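Local coordinates for lactose Operon Repressor (Escherichia coli, PDB 1JYE), which represses transcription of the lactose operon by binding operator DNA, a grip that inducer sugars loosen, at residues D132-E137 with D152-N157; Q181-A186 with T240-A245; Q227-M232 with R255-S260; I289-R294 with L319-V324. The protein carries 1 engineered substitution. One frame throughout, in Å; residues are numbered along the deposited sequence.

Interaction 1: residues D132-E137 with D152-N157; sequences DAIAVE and DQTPIN
E137 lays its carboxylate over the CG2 methyl of I156, OE2 lying 3.3 Å from that carbon, while the two side chains run past each other in opposite directions. With CG anti to the backbone N (chi1 -178°) and the next torsion also extended, the acid leaves helix 130-139 toward the loop and stops just short of its backbone. Two waters close the remaining distance. One donates to E137 OE2 and accepts from N157 N; the other donates both to E137 OE1 and to P155 O, 2.9 Å from each. With an alanine here, both waters would probably lose their anchor on the helix and the I156 methyl its cover. One turn back, the join is apolar: A133 CB meets T154 CG2 at 4.0 Å, and I134 reaches with CD1 to P155 CG, also at 4.0 Å. T154 turns its hydroxyl elsewhere, to D130 at the start of the same helix. P155 centres an inverse gamma turn, closed by I156 N bonding T154 O at 2.8 Å. No direct hydrogen bond joins helix and loop, so apolar packing and a water-mediated carboxylate hold the loop leading into strand 158-161 against the helix.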
loop_
_atom_site.group_PDB
_atom_site.type_symbol
_atom_site.label_atom_id
_atom_site.label_comp_id
_atom_site.label_asym_id
_atom_site.label_seq_id
_atom_site.Cartn_x
_atom_site.Cartn_y
_atom_site.Cartn_z
ATOM N N ASP A 132 3.253 -24.324 13.216
ATOM C CA ASP A 132 2.744 -23.108 13.839
ATOM C C ASP A 132 1.290 -22.836 13.459
ATOM O O ASP A 132 0.509 -22.358 14.284
ATOM C CB ASP A 132 3.616 -21.900 13.475
ATOM C CG ASP A 132 4.989 -21.952 14.125
ATOM O OD1 ASP A 132 5.150 -22.686 15.127
ATOM O OD2 ASP A 132 5.905 -21.248 13.648
ATOM N N ALA A 133 0.922 -23.136 12.214
ATOM C CA ALA A 133 -0.455 -22.915 11.777
ATOM C C ALA A 133 -1.380 -23.852 12.550
ATOM O O ALA A 133 -2.471 -23.462 12.972
ATOM C CB ALA A 133 -0.583 -23.161 10.271
ATOM N N ILE A 134 -0.941 -25.093 12.735
ATOM C CA ILE A 134 -1.738 -26.062 13.479
ATOM C C ILE A 134 -1.893 -25.570 14.918
ATOM O O ILE A 134 -2.965 -25.686 15.514
ATOM C CB ILE A 134 -1.070 -27.453 13.464
ATOM C CG1 ILE A 134 -1.170 -28.050 12.055
ATOM C CG2 ILE A 134 -1.737 -28.372 14.490
ATOM C CD1 ILE A 134 -0.395 -29.346 11.874
ATOM N N ALA A 135 -0.822 -24.999 15.461
ATOM C CA ALA A 135 -0.838 -24.480 16.825
ATOM C C ALA A 135 -1.813 -23.308 16.944
ATOM O O ALA A 135 -2.562 -23.204 17.918
ATOM C CB ALA A 135 0.562 -24.045 17.232
ATOM N N VAL A 136 -1.802 -22.420 15.956
ATOM C CA VAL A 136 -2.711 -21.279 15.979
ATOM C C VAL A 136 -4.158 -21.755 15.866
ATOM O O VAL A 136 -5.043 -21.241 16.549
ATOM C CB VAL A 136 -2.400 -20.297 14.829
ATOM C CG1 VAL A 136 -3.486 -19.225 14.741
ATOM C CG2 VAL A 136 -1.046 -19.647 15.068
ATOM N N GLU A 137 -4.401 -22.747 15.016
ATOM C CA GLU A 137 -5.754 -23.265 14.853
ATOM C C GLU A 137 -6.265 -23.820 16.183
ATOM O O GLU A 137 -7.430 -23.638 16.538
ATOM C CB GLU A 137 -5.786 -24.370 13.794
ATOM C CG GLU A 137 -7.180 -24.919 13.530
ATOM C CD GLU A 137 -7.166 -26.165 12.665
ATOM O OE1 GLU A 137 -6.523 -27.158 13.064
ATOM O OE2 GLU A 137 -7.800 -26.152 11.588
ATOM N N ASP A 152 -0.168 -25.083 1.230
ATOM C CA ASP A 152 -1.431 -25.747 0.941
ATOM C C ASP A 152 -1.428 -27.194 1.433
ATOM O O ASP A 152 -2.420 -27.909 1.293
ATOM C CB ASP A 152 -1.739 -25.682 -0.560
ATOM C CG ASP A 152 -0.580 -26.145 -1.422
ATOM O OD1 ASP A 152 0.547 -25.637 -1.239
ATOM O OD2 ASP A 152 -0.802 -27.010 -2.298
ATOM N N GLN A 153 -0.311 -27.613 2.022
ATOM C CA GLN A 153 -0.184 -28.971 2.539
ATOM C C GLN A 153 -0.583 -29.062 4.010
ATOM O O GLN A 153 -0.836 -30.151 4.522
ATOM C CB GLN A 153 1.253 -29.470 2.370
ATOM C CG GLN A 153 1.696 -29.617 0.922
ATOM C CD GLN A 153 0.807 -30.563 0.138
ATOM O OE1 GLN A 153 0.566 -31.695 0.557
ATOM N NE2 GLN A 153 0.319 -30.104 -1.009
ATOM N N THR A 154 -0.639 -27.921 4.690
ATOM C CA THR A 154 -1.007 -27.908 6.102
ATOM C C THR A 154 -2.491 -28.244 6.252
ATOM O O THR A 154 -3.342 -27.638 5.603
ATOM C CB THR A 154 -0.710 -26.537 6.731
ATOM O OG1 THR A 154 0.647 -26.177 6.444
ATOM C CG2 THR A 154 -0.904 -26.587 8.243
ATOM N N PRO A 155 -2.813 -29.221 7.118
ATOM C CA PRO A 155 -4.179 -29.683 7.385
ATOM C C PRO A 155 -5.092 -28.748 8.169
ATOM O O PRO A 155 -5.568 -29.095 9.254
ATOM C CB PRO A 155 -3.949 -31.003 8.111
ATOM C CG PRO A 155 -2.737 -30.699 8.924
ATOM C CD PRO A 155 -1.843 -29.986 7.923
ATOM N N ILE A 156 -5.331 -27.564 7.616
ATOM C CA ILE A 156 -6.216 -26.579 8.228
ATOM C C ILE A 156 -7.037 -25.967 7.099
ATOM O O ILE A 156 -6.812 -26.289 5.934
ATOM C CB ILE A 156 -5.412 -25.466 8.963
ATOM C CG1 ILE A 156 -4.281 -24.929 8.075
ATOM C CG2 ILE A 156 -4.813 -26.026 10.245
ATOM C CD1 ILE A 156 -4.730 -24.104 6.899
ATOM N N ASN A 157 -7.995 -25.107 7.433
ATOM C CA ASN A 157 -8.806 -24.462 6.403
ATOM C C ASN A 157 -7.990 -23.304 5.857
ATOM O O ASN A 157 -7.500 -22.473 6.623
ATOM C CB ASN A 157 -10.117 -23.938 6.993
ATOM C CG ASN A 157 -11.003 -25.051 7.509
ATOM O OD1 ASN A 157 -11.160 -26.081 6.857
ATOM N ND2 ASN A 157 -11.596 -24.845 8.678
HETATM O O HOH W 1 -8.480 -24.099 10.082
HETATM O O HOH W 2 -5.065 -29.503 12.047
#

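Interaction 2: residues Q181-A186 with T240-A245; sequences QIALLA and TAMLVA
Strands 182-186 and 241-244 run parallel, their axes 4.7 Å apart at the closest and inclined by 22°, with I182 paired to A241, A183 to M242, L184 to L243 and L185 to V244. The regular bonds are A183 N to A241 O, L243 N to A183 O, L185 N to L243 O and A245 N to L185 O. At the N-terminal end of the pair Q181 O takes T240 N at 2.9 Å and, weakly, A241 N. There T240 OG1 is bonded to H179, and a water links it to Q181 N. On the face carrying I182 and L184, the L184 and L243 side chains lie side by side, CD2 against CD1 at 3.6 Å, and I182 CG2 reaches the same L243 CD1 at 4.2 Å. On the other face L185 CD2 rests 3.8 Å from V244 CG1; CG of L185 stands anti to its own N (chi1 175°), which sends the branch alongside the valine. A183 CB touches M242 CG there at 4.2 Å. Helices 163-177 and 192-207 pack on the L184 and L243 face, helix 222-234 on that of A183 and M242. These are two adjacent inner strands of the parallel sheet, flanked by 214-217 and 269-271 and sandwiched between helices as in the Rossmann-like subdomains of periplasmic binding proteins.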
loop_
_atom_site.group_PDB
_atom_site.type_symbol
_atom_site.label_atom_id
_atom_site.label_comp_id
_atom_site.label_asym_id
_atom_site.label_seq_id
_atom_site.Cartn_x
_atom_site.Cartn_y
_atom_site.Cartn_z
ATOM N N GLN A 181 21.426 -17.391 -17.843
ATOM C CA GLN A 181 22.123 -16.772 -16.711
ATOM C C GLN A 181 21.079 -16.026 -15.892
ATOM O O GLN A 181 20.789 -14.859 -16.154
ATOM C CB GLN A 181 23.178 -15.782 -17.211
ATOM C CG GLN A 181 24.337 -16.411 -17.968
ATOM C CD GLN A 181 25.220 -17.261 -17.076
ATOM O OE1 GLN A 181 24.872 -18.390 -16.730
ATOM N NE2 GLN A 181 26.366 -16.715 -16.688
ATOM N N ILE A 182 20.535 -16.698 -14.885
ATOM C CA ILE A 182 19.477 -16.122 -14.068
ATOM C C ILE A 182 19.805 -15.975 -12.589
ATOM O O ILE A 182 20.436 -16.843 -11.989
ATOM C CB ILE A 182 18.201 -16.976 -14.224
ATOM C CG1 ILE A 182 17.818 -17.032 -15.707
ATOM C CG2 ILE A 182 17.060 -16.403 -13.380
ATOM C CD1 ILE A 182 16.706 -18.002 -16.035
ATOM N N ALA A 183 19.377 -14.859 -12.003
ATOM C CA ALA A 183 19.604 -14.613 -10.588
ATOM C C ALA A 183 18.250 -14.556 -9.893
ATOM O O ALA A 183 17.246 -14.187 -10.506
ATOM C CB ALA A 183 20.357 -13.299 -10.384
ATOM N N LEU A 184 18.230 -14.934 -8.619
ATOM C CA LEU A 184 17.004 -14.935 -7.833
ATOM C C LEU A 184 17.086 -13.951 -6.678
ATOM O O LEU A 184 18.112 -13.854 -6.008
ATOM C CB LEU A 184 16.744 -16.328 -7.249
ATOM C CG LEU A 184 16.767 -17.529 -8.198
ATOM C CD1 LEU A 184 16.513 -18.808 -7.395
ATOM C CD2 LEU A 184 15.723 -17.355 -9.285
ATOM N N LEU A 185 16.005 -13.211 -6.451
ATOM C CA LEU A 185 15.948 -12.280 -5.329
ATOM C C LEU A 185 14.698 -12.676 -4.562
ATOM O O LEU A 185 13.580 -12.313 -4.934
ATOM C CB LEU A 185 15.847 -10.826 -5.805
ATOM C CG LEU A 185 15.652 -9.797 -4.681
ATOM C CD1 LEU A 185 16.691 -10.004 -3.582
ATOM C CD2 LEU A 185 15.761 -8.394 -5.260
ATOM N N ALA A 186 14.904 -13.440 -3.495
ATOM C CA ALA A 186 13.814 -13.947 -2.674
ATOM C C ALA A 186 13.304 -12.960 -1.642
ATOM O O ALA A 186 13.972 -11.980 -1.313
ATOM C CB ALA A 186 14.261 -15.233 -1.973
ATOM N N THR A 240 21.429 -12.196 -17.036
ATOM C CA THR A 240 20.717 -11.597 -18.153
ATOM C C THR A 240 19.260 -11.436 -17.727
ATOM O O THR A 240 18.492 -10.721 -18.362
ATOM C CB THR A 240 20.798 -12.458 -19.438
ATOM O OG1 THR A 240 20.293 -13.774 -19.182
ATOM C CG2 THR A 240 22.239 -12.544 -19.928
ATOM N N ALA A 241 18.888 -12.096 -16.632
ATOM C CA ALA A 241 17.522 -12.008 -16.127
ATOM C C ALA A 241 17.452 -12.252 -14.625
ATOM O O ALA A 241 18.284 -12.959 -14.053
ATOM C CB ALA A 241 16.625 -13.007 -16.858
ATOM N N MET A 242 16.446 -11.656 -13.994
ATOM C CA MET A 242 16.243 -11.800 -12.560
ATOM C C MET A 242 14.793 -12.132 -12.237
ATOM O O MET A 242 13.874 -11.552 -12.813
ATOM C CB MET A 242 16.599 -10.496 -11.830
ATOM C CG MET A 242 18.056 -10.074 -11.892
ATOM S SD MET A 242 18.301 -8.511 -11.008
ATOM C CE MET A 242 18.230 -9.049 -9.312
ATOM N N LEU A 243 14.596 -13.084 -11.329
ATOM C CA LEU A 243 13.262 -13.435 -10.855
ATOM C C LEU A 243 13.228 -12.772 -9.480
ATOM O O LEU A 243 14.052 -13.081 -8.620
ATOM C CB LEU A 243 13.114 -14.957 -10.725
ATOM C CG LEU A 243 12.891 -15.676 -12.056
ATOM C CD1 LEU A 243 13.193 -17.166 -11.902
ATOM C CD2 LEU A 243 11.459 -15.451 -12.521
ATOM N N VAL A 244 12.297 -11.840 -9.280
ATOM C CA VAL A 244 12.202 -11.117 -8.012
ATOM C C VAL A 244 10.903 -11.459 -7.278
ATOM O O VAL A 244 9.843 -11.568 -7.895
ATOM C CB VAL A 244 12.310 -9.595 -8.265
ATOM C CG1 VAL A 244 12.353 -8.845 -6.946
ATOM C CG2 VAL A 244 13.566 -9.307 -9.084
ATOM N N ALA A 245 11.001 -11.614 -5.957
ATOM C CA ALA A 245 9.881 -12.038 -5.121
ATOM C C ALA A 245 8.627 -11.169 -5.069
ATOM O O ALA A 245 7.562 -11.658 -4.703
ATOM C CB ALA A 245 10.380 -12.335 -3.705
HETATM O O HOH W 3 21.308 -15.835 -20.468
#

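Interaction 3: residues Q227-M232 with R255-S260; sequences QQTMQM and RAITES
Two helices, 222-234 and 247-259, come within 8.8 Å of each other between the axes of their segments 227-232 and 255-259, whose directions differ by 40°; M230 and A256 bring the backbones nearest, their CA atoms 5.5 Å apart. The small A256 permits this approach, its CB lying between two side chains of the facing helix. T229 CG2 touches A256 CB at 3.6 Å. From the neighbouring position M230 CG meets A256 CB at 3.6 Å as well. The methionine then bends at both later torsions, chi2 -58° and chi3 -50°, so that the sulfur stays close to A256 CB and reaches the end of the other helix, where SD lies 3.5 Å from S260 OG. S260 OG already donates to A256 O at 2.8 Å, coming in tilted from the carbonyl plane. T229 likewise spends its hydroxyl within its helix, on G225 O, and offers the methyl branch to the facing helix; its CG2 also approaches I257 CG1. No hydrogen bond links the helices. Within the second helix R255 NE meets E259 OE2 at 3.0 Å in an almost straight salt bridge, the acceptor in the guanidinium plane but the donor well above the carboxylate plane; R255 also makes a cation-pi contact with F226. On the sheet side, T229 and M232 rest on M242 of strand 241-244 and I257 on I268, while R255, T258 and E259 pack against S280, I283 and P285 of the second subunit.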
loop_
_atom_site.group_PDB
_atom_site.type_symbol
_atom_site.label_atom_id
_atom_site.label_comp_id
_atom_site.label_asym_id
_atom_site.label_seq_id
_atom_site.Cartn_x
_atom_site.Cartn_y
_atom_site.Cartn_z
ATOM N N GLN A 227 19.388 -2.590 -2.860
ATOM C CA GLN A 227 20.622 -2.960 -2.170
ATOM C C GLN A 227 21.158 -4.319 -2.604
ATOM O O GLN A 227 22.336 -4.452 -2.935
ATOM C CB GLN A 227 20.400 -2.958 -0.659
ATOM C CG GLN A 227 19.954 -1.613 -0.106
ATOM C CD GLN A 227 19.661 -1.655 1.382
ATOM O OE1 GLN A 227 18.928 -2.523 1.858
ATOM N NE2 GLN A 227 20.221 -0.708 2.121
ATOM N N GLN A 228 20.297 -5.329 -2.602
ATOM C CA GLN A 228 20.725 -6.671 -2.990
ATOM C C GLN A 228 21.212 -6.731 -4.429
ATOM O O GLN A 228 22.215 -7.391 -4.732
ATOM C CB GLN A 228 19.583 -7.672 -2.784
ATOM C CG GLN A 228 19.234 -7.901 -1.323
ATOM C CD GLN A 228 20.434 -8.360 -0.514
ATOM O OE1 GLN A 228 21.112 -9.317 -0.884
ATOM N NE2 GLN A 228 20.700 -7.679 0.597
ATOM N N THR A 229 20.511 -6.043 -5.322
ATOM C CA THR A 229 20.891 -6.042 -6.726
ATOM C C THR A 229 22.202 -5.286 -6.934
ATOM O O THR A 229 23.059 -5.722 -7.701
ATOM C CB THR A 229 19.777 -5.435 -7.595
ATOM O OG1 THR A 229 18.571 -6.184 -7.392
ATOM C CG2 THR A 229 20.152 -5.492 -9.074
ATOM N N MET A 230 22.364 -4.156 -6.251
ATOM C CA MET A 230 23.600 -3.392 -6.377
ATOM C C MET A 230 24.774 -4.220 -5.865
ATOM O O MET A 230 25.855 -4.205 -6.451
ATOM C CB MET A 230 23.521 -2.082 -5.587
ATOM C CG MET A 230 22.734 -0.977 -6.270
ATOM S SD MET A 230 23.388 -0.551 -7.900
ATOM C CE MET A 230 25.106 -0.343 -7.537
ATOM N N GLN A 231 24.559 -4.945 -4.770
ATOM C CA GLN A 231 25.621 -5.770 -4.195
ATOM C C GLN A 231 26.022 -6.878 -5.157
ATOM O O GLN A 231 27.205 -7.197 -5.294
ATOM C CB GLN A 231 25.168 -6.367 -2.860
ATOM C CG GLN A 231 24.944 -5.318 -1.777
ATOM C CD GLN A 231 24.554 -5.914 -0.437
ATOM O OE1 GLN A 231 24.191 -5.192 0.493
ATOM N NE2 GLN A 231 24.632 -7.234 -0.329
ATOM N N MET A 232 25.029 -7.460 -5.821
ATOM C CA MET A 232 25.268 -8.524 -6.789
ATOM C C MET A 232 26.077 -7.984 -7.964
ATOM O O MET A 232 27.088 -8.568 -8.365
ATOM C CB MET A 232 23.937 -9.079 -7.297
ATOM C CG MET A 232 24.080 -10.114 -8.400
ATOM S SD MET A 232 22.488 -10.620 -9.062
ATOM C CE MET A 232 22.051 -9.165 -10.030
ATOM N N ARG A 255 15.945 -0.106 -10.474
ATOM C CA ARG A 255 16.692 1.121 -10.235
ATOM C C ARG A 255 18.188 0.808 -10.179
ATOM O O ARG A 255 19.001 1.538 -10.742
ATOM C CB ARG A 255 16.268 1.787 -8.923
ATOM C CG ARG A 255 17.106 3.021 -8.615
ATOM C CD ARG A 255 16.822 3.630 -7.252
ATOM N NE ARG A 255 17.947 4.478 -6.858
ATOM C CZ ARG A 255 18.342 4.674 -5.605
ATOM N NH1 ARG A 255 17.703 4.094 -4.600
ATOM N NH2 ARG A 255 19.413 5.421 -5.362
ATOM N N ALA A 256 18.546 -0.283 -9.509
ATOM C CA ALA A 256 19.952 -0.669 -9.395
ATOM C C ALA A 256 20.536 -0.929 -10.780
ATOM O O ALA A 256 21.626 -0.459 -11.107
ATOM C CB ALA A 256 20.085 -1.920 -8.526
ATOM N N ILE A 257 19.802 -1.683 -11.588
ATOM C CA ILE A 257 20.227 -2.008 -12.944
ATOM C C ILE A 257 20.465 -0.731 -13.747
ATOM O O ILE A 257 21.518 -0.549 -14.361
ATOM C CB ILE A 257 19.155 -2.863 -13.656
ATOM C CG1 ILE A 257 19.059 -4.235 -12.982
ATOM C CG2 ILE A 257 19.489 -3.013 -15.137
ATOM C CD1 ILE A 257 17.826 -5.030 -13.369
ATOM N N THR A 258 19.481 0.159 -13.720
ATOM C CA THR A 258 19.558 1.412 -14.459
ATOM C C THR A 258 20.708 2.312 -14.016
ATOM O O THR A 258 21.434 2.850 -14.852
ATOM C CB THR A 258 18.235 2.191 -14.337
ATOM O OG1 THR A 258 17.153 1.359 -14.774
ATOM C CG2 THR A 258 18.273 3.447 -15.199
ATOM N N GLU A 259 20.883 2.476 -12.709
ATOM C CA GLU A 259 21.950 3.331 -12.208
ATOM C C GLU A 259 23.326 2.720 -12.437
ATOM O O GLU A 259 24.342 3.414 -12.351
ATOM C CB GLU A 259 21.735 3.641 -10.723
ATOM C CG GLU A 259 20.370 4.266 -10.438
ATOM C CD GLU A 259 20.285 4.968 -9.094
ATOM O OE1 GLU A 259 21.000 4.566 -8.152
ATOM O OE2 GLU A 259 19.481 5.919 -8.977
ATOM N N SER A 260 23.358 1.424 -12.740
ATOM C CA SER A 260 24.617 0.734 -13.001
ATOM C C SER A 260 24.998 0.891 -14.471
ATOM O O SER A 260 25.993 0.326 -14.931
ATOM C CB SER A 260 24.496 -0.753 -12.655
ATOM O OG SER A 260 24.352 -0.938 -11.258
#

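Interaction 4: residues I289-R294 with L319-V324; sequences IKQDFR and LPVSLV
A single direct hydrogen bond, K290 N to S322 O at 2.8 Å, ties these antiparallel segments, and beyond it they part around a bridging water. The water donates to K290 O and to P320 O and accepts from D292 N, linking the two segments beside the K290 to S322 bond. I289 and L323 form a non-hydrogen-bonded pair, and their side chains cross at an angle, CD1 against CD1 at 3.8 Å. The other branch of I289, CG2, stands anti to the backbone N and rests 3.9 Å from V321 CB. Trimmed to an alanine here, the side chain would no longer reach L323 CD1 or V321 CB, which would probably open a gap beside L169 of helix 163-177. V321 CB also lies 3.4 Å from K290 O. Of the K290 side chain, CB does the touching, against V324 CG2 and S322 OG. D292 caps helix 293-308 through L295 N, and Q291 NE2 bonds D274 and a glycerol probably from the crystallisation liquor. Strand 316-324 lies between strands 158-161 and 288-290, with V321 against F161 of the former, consistent with the crossover strands between the two lobes of a periplasmic-binding-protein-like core.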
loop_
_atom_site.group_PDB
_atom_site.type_symbol
_atom_site.label_atom_id
_atom_site.label_comp_id
_atom_site.label_asym_id
_atom_site.label_seq_id
_atom_site.Cartn_x
_atom_site.Cartn_y
_atom_site.Cartn_z
ATOM N N ILE A 289 3.756 -11.518 -12.006
ATOM C CA ILE A 289 2.801 -12.595 -11.771
ATOM C C ILE A 289 1.634 -11.998 -10.998
ATOM O O ILE A 289 1.804 -11.489 -9.889
ATOM C CB ILE A 289 3.414 -13.723 -10.920
ATOM C CG1 ILE A 289 4.660 -14.282 -11.612
ATOM C CG2 ILE A 289 2.372 -14.807 -10.670
ATOM C CD1 ILE A 289 4.408 -14.844 -12.998
ATOM N N LYS A 290 0.446 -12.061 -11.583
ATOM C CA LYS A 290 -0.720 -11.500 -10.925
ATOM C C LYS A 290 -1.315 -12.359 -9.821
ATOM O O LYS A 290 -1.642 -13.528 -10.033
ATOM C CB LYS A 290 -1.812 -11.196 -11.955
ATOM C CG LYS A 290 -3.110 -10.681 -11.338
ATOM C CD LYS A 290 -4.134 -10.362 -12.422
ATOM C CE LYS A 290 -5.429 -9.833 -11.824
ATOM N NZ LYS A 290 -6.401 -9.459 -12.890
ATOM N N GLN A 291 -1.433 -11.768 -8.635
ATOM C CA GLN A 291 -2.057 -12.420 -7.489
ATOM C C GLN A 291 -3.243 -11.508 -7.194
ATOM O O GLN A 291 -3.060 -10.377 -6.746
ATOM C CB GLN A 291 -1.134 -12.454 -6.269
ATOM C CG GLN A 291 0.137 -13.264 -6.455
ATOM C CD GLN A 291 0.758 -13.654 -5.130
ATOM O OE1 GLN A 291 0.567 -14.773 -4.649
ATOM N NE2 GLN A 291 1.490 -12.727 -4.521
ATOM N N ASP A 292 -4.448 -12.000 -7.453
ATOM C CA ASP A 292 -5.662 -11.209 -7.245
ATOM C C ASP A 292 -6.045 -11.121 -5.766
ATOM O O ASP A 292 -6.908 -11.857 -5.289
ATOM C CB ASP A 292 -6.799 -11.819 -8.066
ATOM C CG ASP A 292 -7.982 -10.883 -8.215
ATOM O OD1 ASP A 292 -8.806 -11.124 -9.122
ATOM O OD2 ASP A 292 -8.093 -9.917 -7.429
ATOM N N PHE A 293 -5.400 -10.204 -5.050
ATOM C CA PHE A 293 -5.651 -10.033 -3.623
ATOM C C PHE A 293 -7.098 -9.697 -3.302
ATOM O O PHE A 293 -7.618 -10.100 -2.261
ATOM C CB PHE A 293 -4.733 -8.950 -3.047
ATOM C CG PHE A 293 -3.270 -9.255 -3.193
ATOM C CD1 PHE A 293 -2.725 -10.404 -2.626
ATOM C CD2 PHE A 293 -2.437 -8.401 -3.907
ATOM C CE1 PHE A 293 -1.372 -10.697 -2.768
ATOM C CE2 PHE A 293 -1.078 -8.687 -4.055
ATOM C CZ PHE A 293 -0.547 -9.837 -3.484
ATOM N N ARG A 294 -7.753 -8.956 -4.190
ATOM C CA ARG A 294 -9.144 -8.594 -3.966
ATOM C C ARG A 294 -9.986 -9.865 -3.945
ATOM O O ARG A 294 -10.851 -10.041 -3.085
ATOM C CB ARG A 294 -9.642 -7.669 -5.074
ATOM C CG ARG A 294 -11.021 -7.086 -4.810
ATOM C CD ARG A 294 -11.716 -6.700 -6.107
ATOM N NE ARG A 294 -12.670 -7.719 -6.545
ATOM C CZ ARG A 294 -12.353 -8.970 -6.872
ATOM N NH1 ARG A 294 -11.094 -9.382 -6.819
ATOM N NH2 ARG A 294 -13.302 -9.816 -7.245
ATOM N N LEU A 319 -5.920 -20.711 -5.380
ATOM C CA LEU A 319 -6.402 -19.724 -6.338
ATOM C C LEU A 319 -5.382 -19.609 -7.455
ATOM O O LEU A 319 -4.177 -19.661 -7.219
ATOM C CB LEU A 319 -6.583 -18.360 -5.674
ATOM C CG LEU A 319 -7.674 -18.245 -4.610
ATOM C CD1 LEU A 319 -7.685 -16.824 -4.057
ATOM C CD2 LEU A 319 -9.025 -18.592 -5.216
ATOM N N PRO A 320 -5.854 -19.447 -8.695
ATOM C CA PRO A 320 -4.938 -19.327 -9.828
ATOM C C PRO A 320 -4.197 -17.995 -9.887
ATOM O O PRO A 320 -4.603 -17.007 -9.267
ATOM C CB PRO A 320 -5.860 -19.519 -11.029
ATOM C CG PRO A 320 -7.134 -18.875 -10.561
ATOM C CD PRO A 320 -7.259 -19.406 -9.141
ATOM N N VAL A 321 -3.096 -17.996 -10.627
ATOM C CA VAL A 321 -2.290 -16.806 -10.849
ATOM C C VAL A 321 -2.031 -16.792 -12.349
ATOM O O VAL A 321 -2.287 -17.783 -13.038
ATOM C CB VAL A 321 -0.937 -16.854 -10.092
ATOM C CG1 VAL A 321 -1.188 -16.893 -8.588
ATOM C CG2 VAL A 321 -0.118 -18.073 -10.537
ATOM N N SER A 322 -1.539 -15.673 -12.862
ATOM C CA SER A 322 -1.260 -15.575 -14.284
ATOM C C SER A 322 -0.059 -14.681 -14.529
ATOM O O SER A 322 0.326 -13.887 -13.671
ATOM C CB SER A 322 -2.480 -15.024 -15.030
ATOM O OG SER A 322 -2.780 -13.704 -14.612
ATOM N N LEU A 323 0.540 -14.831 -15.703
ATOM C CA LEU A 323 1.695 -14.038 -16.091
ATOM C C LEU A 323 1.219 -12.800 -16.836
ATOM O O LEU A 323 0.415 -12.896 -17.762
ATOM C CB LEU A 323 2.607 -14.854 -17.009
ATOM C CG LEU A 323 3.774 -14.131 -17.685
ATOM C CD1 LEU A 323 4.811 -13.741 -16.642
ATOM C CD2 LEU A 323 4.399 -15.051 -18.738
ATOM N N VAL A 324 1.715 -11.640 -16.423
ATOM C CA VAL A 324 1.359 -10.381 -17.070
ATOM C C VAL A 324 2.620 -9.912 -17.782
ATOM O O VAL A 324 3.568 -9.460 -17.144
ATOM C CB VAL A 324 0.927 -9.320 -16.036
ATOM C CG1 VAL A 324 0.572 -8.021 -16.745
ATOM C CG2 VAL A 324 -0.261 -9.834 -15.231
HETATM O O HOH W 4 -4.425 -14.287 -9.058
#

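In the fold
Interactions 2 and 3 share one sheet and its helical cover: strand 241-244 follows helix 222-234 and precedes helix 247-259, and the contacts touch directly, M242 CE lying 3.5 Å from T229 OG1. Between centres they are 12 Å apart. Interaction 1 lies on the opposite side of the chain's centre from both, 30 Å from interaction 2 and 38 Å from interaction 3 between centres, beside the other parallel sheet. Along the chain interaction 1 closes first, the segments of interactions 2 and 3 then alternate, and interaction 4 comes last. Its centre is 23 Å from that of interaction 1 and 19 Å from that of interaction 2, among strands running between the lobes, consistent with the hinged core of a LacI-family repressor.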